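Local coordinates for diol-dehydratase (Roseburia inulinivorans, PDB 5I2A), which dehydrates 1,2-propanediol as a B12-independent, glycyl-radical-type lyase, probably through a protein-borne organic radical, at residues M26-E30 and T79-R83; V217-N222 and C251-E256; L394-E399 and L770-I774; K585-Y591 and Y643-H647. All blocks are in the same frame, centred on the assembly; numbering follows the deposited sequence. Where two conformers were deposited one is given.

Contact 1: M26-E30 and T79-R83; sequences MPEIE and TIAPR
The carboxylate of E30 straddles two consecutive backbone amides of the facing loop, I80 and A81. I80 N donates to E30 OE1 at 2.9 Å, on the syn lone pair of that oxygen, while A81 N reaches E30 OE2 at 2.8 Å with an almost straight N-H...O angle of 174°. The second donor also comes from the syn side but is tilted by 17°, so A81 N lies slightly off the plane of the carboxylate. T79 CB packs against E30 OE1 at 3.3 Å, and A81 CB lies close to OE2. An extended chain, with CG anti to the carbonyl carbon (chi1 -62°), carries the carboxylate across to these amides. Behind them, T79 OG1 donates to A81 O at 2.7 Å and ties the turn internally. Replacing E30 by an alanine would probably leave both amide N-H groups without their acceptor and let the turn at I80-A81 drift. At the other end, P27 CB rests 3.1 Å from R83 O. A water is shared between M26 O and P82 O, though other acceptors compete for its protons. Further out, R69 holds T79 O and I80 O, D325 and N327 bind the backbone of R83, and C85 bonds to the backbone of E28 and E30. Because both carboxylate oxygens accept from N-H donors, E30 is probably ionised; its two oxygens take the place a backbone acceptor might fill between these irregular loops, and a negative charge would probably strengthen both bonds.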
# COMPACT_ATOMS: atom_id res chain seq x y z
N MET A 26 -28.59 14.54 -27.61
CA MET A 26 -27.77 13.38 -27.25
C MET A 26 -26.99 13.60 -25.97
O MET A 26 -26.51 14.70 -25.72
CB MET A 26 -26.75 13.07 -28.34
CG MET A 26 -27.20 12.19 -29.43
SD MET A 26 -25.72 11.52 -30.19
CE MET A 26 -25.31 10.28 -29.00
N PRO A 27 -26.84 12.53 -25.17
CA PRO A 27 -25.83 12.58 -24.11
C PRO A 27 -24.45 12.90 -24.68
O PRO A 27 -24.11 12.44 -25.78
CB PRO A 27 -25.86 11.16 -23.53
CG PRO A 27 -27.25 10.69 -23.81
CD PRO A 27 -27.56 11.25 -25.18
N GLU A 28 -23.69 13.71 -23.97
CA GLU A 28 -22.37 14.13 -24.44
C GLU A 28 -21.28 13.87 -23.41
O GLU A 28 -21.46 14.11 -22.23
CB GLU A 28 -22.38 15.63 -24.79
CG GLU A 28 -20.99 16.19 -25.13
CD GLU A 28 -21.03 17.65 -25.58
OE1 GLU A 28 -22.09 18.29 -25.42
OE2 GLU A 28 -20.01 18.16 -26.09
N ILE A 29 -20.13 13.38 -23.88
CA ILE A 29 -18.93 13.22 -23.05
C ILE A 29 -18.17 14.55 -22.89
O ILE A 29 -17.88 15.24 -23.88
CB ILE A 29 -17.99 12.16 -23.68
CG1 ILE A 29 -18.66 10.80 -23.70
CG2 ILE A 29 -16.64 12.11 -22.94
CD1 ILE A 29 -18.03 9.81 -24.66
N GLU A 30 -17.86 14.91 -21.64
CA GLU A 30 -17.13 16.15 -21.36
C GLU A 30 -15.76 15.88 -20.70
O GLU A 30 -15.57 14.89 -20.00
CB GLU A 30 -17.98 17.07 -20.48
CG GLU A 30 -19.27 17.47 -21.21
CD GLU A 30 -20.19 18.43 -20.47
OE1 GLU A 30 -19.90 18.87 -19.34
OE2 GLU A 30 -21.24 18.73 -21.07
N THR A 79 -22.47 17.65 -15.62
CA THR A 79 -22.05 18.08 -16.96
C THR A 79 -22.90 19.26 -17.45
O THR A 79 -24.02 19.46 -17.02
CB THR A 79 -22.17 16.95 -17.98
OG1 THR A 79 -23.49 16.40 -17.90
CG2 THR A 79 -21.15 15.84 -17.69
N ILE A 80 -22.35 20.04 -18.38
CA ILE A 80 -23.13 21.11 -18.96
C ILE A 80 -24.24 20.50 -19.81
O ILE A 80 -25.40 20.87 -19.67
CB ILE A 80 -22.26 22.04 -19.79
CG1 ILE A 80 -21.22 22.70 -18.88
CG2 ILE A 80 -23.12 23.11 -20.49
CD1 ILE A 80 -21.85 23.37 -17.64
N ALA A 81 -23.91 19.52 -20.64
CA ALA A 81 -24.92 18.81 -21.41
C ALA A 81 -25.76 17.91 -20.51
O ALA A 81 -25.22 17.09 -19.80
CB ALA A 81 -24.28 17.99 -22.51
N PRO A 82 -27.09 18.06 -20.55
CA PRO A 82 -27.96 17.16 -19.78
C PRO A 82 -27.74 15.70 -20.18
O PRO A 82 -27.52 15.41 -21.35
CB PRO A 82 -29.37 17.63 -20.15
CG PRO A 82 -29.18 19.09 -20.61
CD PRO A 82 -27.86 19.06 -21.32
N ARG A 83 -27.78 14.81 -19.19
CA ARG A 83 -27.56 13.37 -19.40
C ARG A 83 -26.18 13.07 -19.97
O ARG A 83 -25.95 12.01 -20.54
CB ARG A 83 -28.64 12.77 -20.30
CG ARG A 83 -30.04 12.87 -19.68
CD ARG A 83 -31.10 12.25 -20.57
NE ARG A 83 -30.99 10.80 -20.66
CZ ARG A 83 -30.77 10.13 -21.79
NH1 ARG A 83 -30.66 10.79 -22.95
NH2 ARG A 83 -30.70 8.80 -21.76
O HOH W 1 -27.58 16.48 -23.80

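Contact 2: V217-N222 and C251-E256; sequences VITYAN and CKNVPE
The apolar contacts converge on P255. A221 CB faces P255 CD at 3.8 Å, and V217 CG1 meets P255 CG at 4.0 Å, the valine crossing the proline at about a right angle. I218 lies against the aliphatic part of E256, its CD1 3.9 Å from E256 CG; with CG1 anti to the carbonyl carbon (chi1 -67°), the other branch, I218 CG2, approaches E256 OE1 at 3.6 Å. Close backbone approaches follow: A221 O is 3.4 Å from C251 CB, and A221 CB is 3.5 Å from V254 O, a spacing that the small alanine side chain permits.

Polar links run through N222 and water. N222 ND2 donates back to I218 O at 3.0 Å, at 174° and in its own amide plane, although it meets the carbonyl from above its plane; I218 O also accepts from N222 N. The amide so oriented gives its other N-H to a water that also donates to K252 O and E256 OE1. A second water donates to N222 OD1 and makes a weak link to K252 NZ, which is salt-bridged to E229.

A cis peptide bond precedes P255, just after helix 238-253 ends. That helix follows helix 200-233 through a short connection and packs against it as a helical hairpin, with which the CA pairings I218-E256 and A221-C251 are consistent.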
# COMPACT_ATOMS: atom_id res chain seq x y z
N VAL A 217 -17.08 19.68 -0.75
CA VAL A 217 -18.49 19.57 -1.07
C VAL A 217 -19.23 20.83 -0.60
O VAL A 217 -20.13 21.31 -1.26
CB VAL A 217 -19.12 18.32 -0.44
CG1 VAL A 217 -20.62 18.26 -0.73
CG2 VAL A 217 -18.41 17.05 -0.95
N ILE A 218 -18.83 21.36 0.56
CA ILE A 218 -19.42 22.58 1.08
C ILE A 218 -19.15 23.71 0.10
O ILE A 218 -20.06 24.46 -0.27
CB ILE A 218 -18.88 22.94 2.46
CG1 ILE A 218 -19.34 21.88 3.47
CG2 ILE A 218 -19.33 24.35 2.86
CD1 ILE A 218 -18.67 21.97 4.83
N THR A 219 -17.90 23.80 -0.33
CA THR A 219 -17.50 24.73 -1.36
C THR A 219 -18.37 24.59 -2.60
O THR A 219 -18.79 25.59 -3.19
CB THR A 219 -16.03 24.52 -1.75
OG1 THR A 219 -15.19 24.89 -0.66
CG2 THR A 219 -15.68 25.37 -2.98
N TYR A 220 -18.62 23.35 -3.00
CA TYR A 220 -19.38 23.08 -4.21
C TYR A 220 -20.79 23.67 -4.11
O TYR A 220 -21.25 24.36 -5.00
CB TYR A 220 -19.45 21.57 -4.49
CG TYR A 220 -20.01 21.22 -5.84
CD1 TYR A 220 -19.35 21.59 -7.00
CD2 TYR A 220 -21.19 20.49 -5.96
CE1 TYR A 220 -19.85 21.26 -8.25
CE2 TYR A 220 -21.69 20.15 -7.20
CZ TYR A 220 -21.03 20.55 -8.34
OH TYR A 220 -21.53 20.23 -9.57
N ALA A 221 -21.45 23.40 -2.99
CA ALA A 221 -22.79 23.89 -2.74
C ALA A 221 -22.84 25.42 -2.80
O ALA A 221 -23.76 26.01 -3.36
CB ALA A 221 -23.28 23.40 -1.40
N ASN A 222 -21.83 26.05 -2.22
CA ASN A 222 -21.78 27.50 -2.17
C ASN A 222 -21.51 28.11 -3.55
O ASN A 222 -21.90 29.25 -3.80
CB ASN A 222 -20.72 27.94 -1.16
CG ASN A 222 -21.28 28.01 0.24
OD1 ASN A 222 -21.81 29.04 0.65
ND2 ASN A 222 -21.22 26.90 0.97
N CYS A 251 -28.66 26.52 -0.56
CA CYS A 251 -27.32 26.02 -0.83
C CYS A 251 -26.25 26.61 0.08
O CYS A 251 -25.15 26.06 0.19
CB CYS A 251 -26.94 26.26 -2.29
SG CYS A 251 -27.93 25.29 -3.46
N LYS A 252 -26.56 27.73 0.73
CA LYS A 252 -25.66 28.27 1.76
C LYS A 252 -25.77 27.50 3.06
O LYS A 252 -24.88 27.60 3.90
CB LYS A 252 -25.96 29.75 2.04
CG LYS A 252 -25.47 30.73 0.99
CD LYS A 252 -25.85 32.14 1.44
CE LYS A 252 -25.84 33.12 0.29
NZ LYS A 252 -24.46 33.49 -0.14
N ASN A 253 -26.86 26.76 3.26
CA ASN A 253 -27.03 26.01 4.50
C ASN A 253 -26.69 24.53 4.37
O ASN A 253 -26.13 23.95 5.30
CB ASN A 253 -28.47 26.15 5.02
CG ASN A 253 -28.57 25.91 6.53
OD1 ASN A 253 -27.93 26.61 7.32
ND2 ASN A 253 -29.38 24.93 6.93
N VAL A 254 -27.04 23.91 3.25
CA VAL A 254 -26.83 22.47 3.11
C VAL A 254 -25.90 22.15 1.93
O VAL A 254 -25.88 22.85 0.93
CB VAL A 254 -28.18 21.69 2.96
CG1 VAL A 254 -29.02 21.81 4.23
CG2 VAL A 254 -28.96 22.15 1.74
N PRO A 255 -25.10 21.09 2.06
CA PRO A 255 -25.14 20.12 3.15
C PRO A 255 -24.18 20.42 4.31
O PRO A 255 -23.96 19.53 5.13
CB PRO A 255 -24.73 18.82 2.44
CG PRO A 255 -23.76 19.28 1.45
CD PRO A 255 -24.18 20.66 1.00
N GLU A 256 -23.66 21.64 4.41
CA GLU A 256 -22.78 21.98 5.53
C GLU A 256 -23.48 21.77 6.87
O GLU A 256 -22.92 21.17 7.79
CB GLU A 256 -22.27 23.43 5.43
CG GLU A 256 -21.48 23.85 6.70
CD GLU A 256 -20.69 25.13 6.53
OE1 GLU A 256 -21.00 25.94 5.63
OE2 GLU A 256 -19.72 25.31 7.29
O HOH W 2 -22.60 26.19 3.56
O HOH W 3 -21.98 31.31 -0.83

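Contact 3: L394-E399 and L770-I774; sequences LMRAAE and LESFI
Two crossover helices pack here: helix 391-402 links the parallel strands 380-385 and 409-412, and helix 766-781 links the parallel strands 756-759 and 787-792 of the same mixed sheet, so both belong to beta-alpha-beta units. This is consistent with a half-barrel of the glycyl radical enzyme fold, and it joins the pyruvate formate lyase-like part of the chain to its glycine radical region. The segment axes approach to 9.7 Å at a steep crossing angle of 105°, which confines the contact to a compact patch. M395 comes in bent at chi2 and chi3 (-71° and -74°), which folds its end over the other helix: CE meets L770 CB at 3.7 Å, and SD lies 4.1 Å from E771 CG. Substituting an alanine for M395 is likely to open a gap beside L770 CB and E771 CG. L770 forks between two neighbours, CD1 reaching E399 CG at 3.6 Å and CD2 reaching A398 CB at 3.9 Å. I774 puts CD1 3.6 Å from L394 O. Outside the pair, F773 makes an edge-to-face contact with F790 of strand 787-792. Across the contact, A398 CB lies 3.6 Å from F773 CD2, obliquely to the F773 ring.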
# COMPACT_ATOMS: atom_id res chain seq x y z
N LEU A 394 -49.37 -1.47 -1.11
CA LEU A 394 -49.22 -2.56 -2.08
C LEU A 394 -50.09 -2.33 -3.30
O LEU A 394 -49.65 -2.55 -4.43
CB LEU A 394 -49.55 -3.92 -1.46
CG LEU A 394 -48.62 -4.44 -0.36
CD1 LEU A 394 -49.04 -5.83 0.08
CD2 LEU A 394 -47.14 -4.44 -0.80
N MET A 395 -51.33 -1.89 -3.09
CA MET A 395 -52.23 -1.63 -4.20
C MET A 395 -51.74 -0.43 -5.04
O MET A 395 -51.82 -0.45 -6.26
CB MET A 395 -53.66 -1.40 -3.70
CG MET A 395 -54.30 -2.68 -3.17
SD MET A 395 -54.71 -3.86 -4.50
CE MET A 395 -56.14 -3.06 -5.21
N ARG A 396 -51.23 0.60 -4.37
CA ARG A 396 -50.67 1.74 -5.09
C ARG A 396 -49.44 1.34 -5.92
O ARG A 396 -49.23 1.84 -7.02
CB ARG A 396 -50.30 2.84 -4.10
CG ARG A 396 -49.80 4.09 -4.75
CD ARG A 396 -50.96 4.93 -5.29
NE ARG A 396 -50.47 6.17 -5.87
CZ ARG A 396 -50.16 6.32 -7.16
NH1 ARG A 396 -50.30 5.30 -8.00
NH2 ARG A 396 -49.73 7.50 -7.60
N ALA A 397 -48.63 0.44 -5.37
CA ALA A 397 -47.48 -0.09 -6.11
C ALA A 397 -47.96 -0.84 -7.36
O ALA A 397 -47.43 -0.66 -8.45
CB ALA A 397 -46.64 -1.00 -5.22
N ALA A 398 -48.99 -1.67 -7.17
CA ALA A 398 -49.55 -2.47 -8.25
C ALA A 398 -50.10 -1.56 -9.35
O ALA A 398 -49.94 -1.84 -10.53
CB ALA A 398 -50.63 -3.41 -7.72
N GLU A 399 -50.70 -0.44 -8.95
CA GLU A 399 -51.17 0.56 -9.90
C GLU A 399 -50.04 1.10 -10.75
O GLU A 399 -50.20 1.31 -11.95
CB GLU A 399 -51.86 1.72 -9.17
CG GLU A 399 -53.23 1.37 -8.60
CD GLU A 399 -53.73 2.38 -7.57
OE1 GLU A 399 -54.76 2.11 -6.91
OE2 GLU A 399 -53.08 3.44 -7.40
N LEU A 770 -55.60 -6.13 -9.83
CA LEU A 770 -54.55 -5.68 -8.93
C LEU A 770 -54.43 -6.64 -7.74
O LEU A 770 -53.33 -6.95 -7.29
CB LEU A 770 -54.81 -4.25 -8.45
CG LEU A 770 -54.79 -3.13 -9.50
CD1 LEU A 770 -55.05 -1.78 -8.86
CD2 LEU A 770 -53.49 -3.09 -10.32
N GLU A 771 -55.57 -7.13 -7.27
CA GLU A 771 -55.58 -8.01 -6.12
C GLU A 771 -55.01 -9.38 -6.46
O GLU A 771 -54.29 -9.95 -5.66
CB GLU A 771 -57.00 -8.13 -5.54
CG GLU A 771 -57.31 -7.01 -4.55
CD GLU A 771 -58.77 -6.92 -4.17
OE1 GLU A 771 -59.52 -7.90 -4.40
OE2 GLU A 771 -59.18 -5.86 -3.63
N SER A 772 -55.31 -9.92 -7.63
CA SER A 772 -54.73 -11.21 -7.97
C SER A 772 -53.24 -11.06 -8.32
O SER A 772 -52.47 -11.99 -8.11
CB SER A 772 -55.49 -11.89 -9.11
OG SER A 772 -55.79 -10.97 -10.12
N PHE A 773 -52.84 -9.89 -8.81
CA PHE A 773 -51.42 -9.55 -8.99
C PHE A 773 -50.68 -9.67 -7.65
O PHE A 773 -49.68 -10.39 -7.55
CB PHE A 773 -51.29 -8.15 -9.58
CG PHE A 773 -49.88 -7.61 -9.62
CD1 PHE A 773 -49.00 -8.00 -10.61
CD2 PHE A 773 -49.46 -6.66 -8.70
CE1 PHE A 773 -47.71 -7.47 -10.67
CE2 PHE A 773 -48.18 -6.12 -8.76
CZ PHE A 773 -47.30 -6.53 -9.75
N ILE A 774 -51.18 -8.98 -6.63
CA ILE A 774 -50.58 -9.04 -5.29
C ILE A 774 -50.52 -10.49 -4.76
O ILE A 774 -49.52 -10.90 -4.17
CB ILE A 774 -51.34 -8.15 -4.29
CG1 ILE A 774 -51.26 -6.67 -4.69
CG2 ILE A 774 -50.84 -8.36 -2.86
CD1 ILE A 774 -49.87 -6.11 -4.69

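Contact 4: K585-Y591 and Y643-H647; sequences KALEMNY and YEEIH
Y591 and H647 stack face to face just after a Schellman motif ends helix 580-588, where N590, with positive phi, is the C-prime residue and Y591 N returns to A586 O at 2.8 Å. The ring centroids are 4.3 Å apart and the planes are inclined by 29°, so the stack is splayed, with H647 CD2 placed over the centre of the tyrosine ring. H647 gets there with CG anti to its backbone N (chi1 -163°), a torsion that swings the imidazole toward the helix terminus. Around the edge of the Y591 ring, near its plane, lie I646 CG2 and Y643 O. The polar ends of the stacked pair have partners beyond it: Y591 OH bonds to T709 O, and H647 NE2 to G712 O, so the two rings are held from the same loop.

Y643 is turned quite differently, offering a ring face to the last turn of helix 580-588. Here A586 CA forms a CH-pi contact, 4.0 Å from the ring centroid and only 12° off the ring normal. A586 CB touches Y643 CD1, and M589 CB meets Y643 CE2 at 3.8 Å from an oblique direction. Y643 CB meanwhile lies against Y591 O, so the tyrosine spans from the Schellman turn at N590-Y591 back to the preceding helix. L635 lies against Y643 and M589. The position of the Y643 hydroxyl is less sure, because it is modelled too close to a neighbour; with that reservation, K585 NZ donates to Y643 OH at 3.1 Å.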
# COMPACT_ATOMS: atom_id res chain seq x y z
N LYS A 585 -22.23 -33.64 -31.17
CA LYS A 585 -22.04 -33.22 -32.53
C LYS A 585 -23.21 -32.33 -32.98
O LYS A 585 -23.01 -31.33 -33.67
CB LYS A 585 -21.85 -34.47 -33.41
CG LYS A 585 -21.62 -34.24 -34.88
CD LYS A 585 -20.40 -33.40 -35.24
CE LYS A 585 -20.10 -33.57 -36.73
NZ LYS A 585 -21.28 -33.17 -37.56
N ALA A 586 -24.43 -32.65 -32.55
CA ALA A 586 -25.58 -31.80 -32.86
C ALA A 586 -25.38 -30.38 -32.31
O ALA A 586 -25.68 -29.39 -32.98
CB ALA A 586 -26.87 -32.40 -32.30
N LEU A 587 -24.85 -30.28 -31.10
CA LEU A 587 -24.57 -28.97 -30.50
C LEU A 587 -23.54 -28.20 -31.32
O LEU A 587 -23.72 -27.02 -31.61
CB LEU A 587 -24.09 -29.13 -29.05
CG LEU A 587 -25.14 -29.71 -28.08
CD1 LEU A 587 -24.51 -30.00 -26.72
CD2 LEU A 587 -26.34 -28.78 -27.91
N GLU A 588 -22.46 -28.88 -31.72
CA GLU A 588 -21.43 -28.25 -32.53
C GLU A 588 -22.01 -27.68 -33.82
O GLU A 588 -21.60 -26.61 -34.26
CB GLU A 588 -20.32 -29.24 -32.85
CG GLU A 588 -19.47 -29.64 -31.65
CD GLU A 588 -18.52 -30.79 -31.96
OE1 GLU A 588 -18.68 -31.43 -33.03
OE2 GLU A 588 -17.61 -31.05 -31.15
N MET A 589 -22.98 -28.39 -34.39
CA MET A 589 -23.59 -28.00 -35.66
C MET A 589 -24.90 -27.20 -35.51
O MET A 589 -25.68 -27.08 -36.46
CB MET A 589 -23.86 -29.26 -36.50
CG MET A 589 -22.61 -30.03 -36.90
SD MET A 589 -21.54 -29.01 -37.91
CE MET A 589 -22.67 -28.40 -39.14
N ASN A 590 -25.13 -26.66 -34.31
CA ASN A 590 -26.32 -25.84 -34.05
C ASN A 590 -27.61 -26.54 -34.46
O ASN A 590 -28.50 -25.93 -35.04
CB ASN A 590 -26.20 -24.49 -34.77
CG ASN A 590 -27.16 -23.45 -34.22
OD1 ASN A 590 -27.56 -23.51 -33.06
ND2 ASN A 590 -27.54 -22.48 -35.05
N TYR A 591 -27.68 -27.84 -34.17
CA TYR A 591 -28.86 -28.64 -34.46
C TYR A 591 -29.22 -28.65 -35.96
O TYR A 591 -30.36 -28.88 -36.33
CB TYR A 591 -30.05 -28.14 -33.64
CG TYR A 591 -29.94 -28.36 -32.14
CD1 TYR A 591 -30.07 -29.62 -31.59
CD2 TYR A 591 -29.76 -27.29 -31.27
CE1 TYR A 591 -30.00 -29.83 -30.22
CE2 TYR A 591 -29.69 -27.49 -29.89
CZ TYR A 591 -29.81 -28.76 -29.37
OH TYR A 591 -29.75 -28.97 -28.01
N TYR A 643 -30.37 -34.23 -36.81
CA TYR A 643 -30.18 -33.13 -35.87
C TYR A 643 -31.51 -32.46 -35.58
O TYR A 643 -31.79 -32.08 -34.45
CB TYR A 643 -29.16 -32.12 -36.40
CG TYR A 643 -27.77 -32.68 -36.43
CD1 TYR A 643 -27.47 -33.84 -35.74
CD2 TYR A 643 -26.76 -32.06 -37.15
CE1 TYR A 643 -26.22 -34.38 -35.76
CE2 TYR A 643 -25.48 -32.60 -37.18
CZ TYR A 643 -25.23 -33.76 -36.48
OH TYR A 643 -23.99 -34.32 -36.50
N GLU A 644 -32.34 -32.35 -36.61
CA GLU A 644 -33.66 -31.77 -36.47
C GLU A 644 -34.54 -32.58 -35.51
O GLU A 644 -35.18 -32.01 -34.63
CB GLU A 644 -34.33 -31.65 -37.84
CG GLU A 644 -35.67 -30.94 -37.83
CD GLU A 644 -36.20 -30.68 -39.23
OE1 GLU A 644 -36.28 -29.50 -39.63
OE2 GLU A 644 -36.53 -31.66 -39.93
N GLU A 645 -34.59 -33.90 -35.67
CA GLU A 645 -35.46 -34.67 -34.79
C GLU A 645 -34.90 -34.72 -33.37
O GLU A 645 -35.66 -34.82 -32.41
CB GLU A 645 -35.69 -36.09 -35.32
CG GLU A 645 -34.47 -36.95 -35.43
CD GLU A 645 -34.79 -38.31 -36.04
OE1 GLU A 645 -34.93 -39.29 -35.27
OE2 GLU A 645 -34.90 -38.39 -37.29
N ILE A 646 -33.58 -34.63 -33.25
CA ILE A 646 -32.96 -34.50 -31.94
C ILE A 646 -33.43 -33.20 -31.27
O ILE A 646 -33.86 -33.20 -30.12
CB ILE A 646 -31.43 -34.53 -32.03
CG1 ILE A 646 -30.95 -35.96 -32.28
CG2 ILE A 646 -30.80 -33.98 -30.75
CD1 ILE A 646 -29.45 -36.09 -32.43
N HIS A 647 -33.38 -32.10 -32.02
CA HIS A 647 -33.87 -30.82 -31.52
C HIS A 647 -35.34 -30.92 -31.13
O HIS A 647 -35.74 -30.43 -30.09
CB HIS A 647 -33.69 -29.73 -32.57
CG HIS A 647 -33.78 -28.34 -32.01
ND1 HIS A 647 -34.36 -27.30 -32.69
CD2 HIS A 647 -33.34 -27.83 -30.84
CE1 HIS A 647 -34.29 -26.20 -31.96
NE2 HIS A 647 -33.67 -26.49 -30.83

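Along the chain, both segments of contact 1 precede those of contact 2, and all of these precede 394-399; contact 4 falls between the two segments of contact 3. Contacts 1 and 2 are the closest pair, with centres 24 Å apart and nearest atoms about 7 Å, and helix 49-63 relates them: V217 packs on it, and 79-83 lies in the loop that follows it. Contact 4 is remote, its centre 65 Å from that of contact 2. Contact 3 alone joins the pyruvate formate lyase-like part to the glycine radical region. The four therefore sample separate regions: N-terminal loops, helical regions on opposite sides of the chain's centre, and two crossover helices of one mixed sheet.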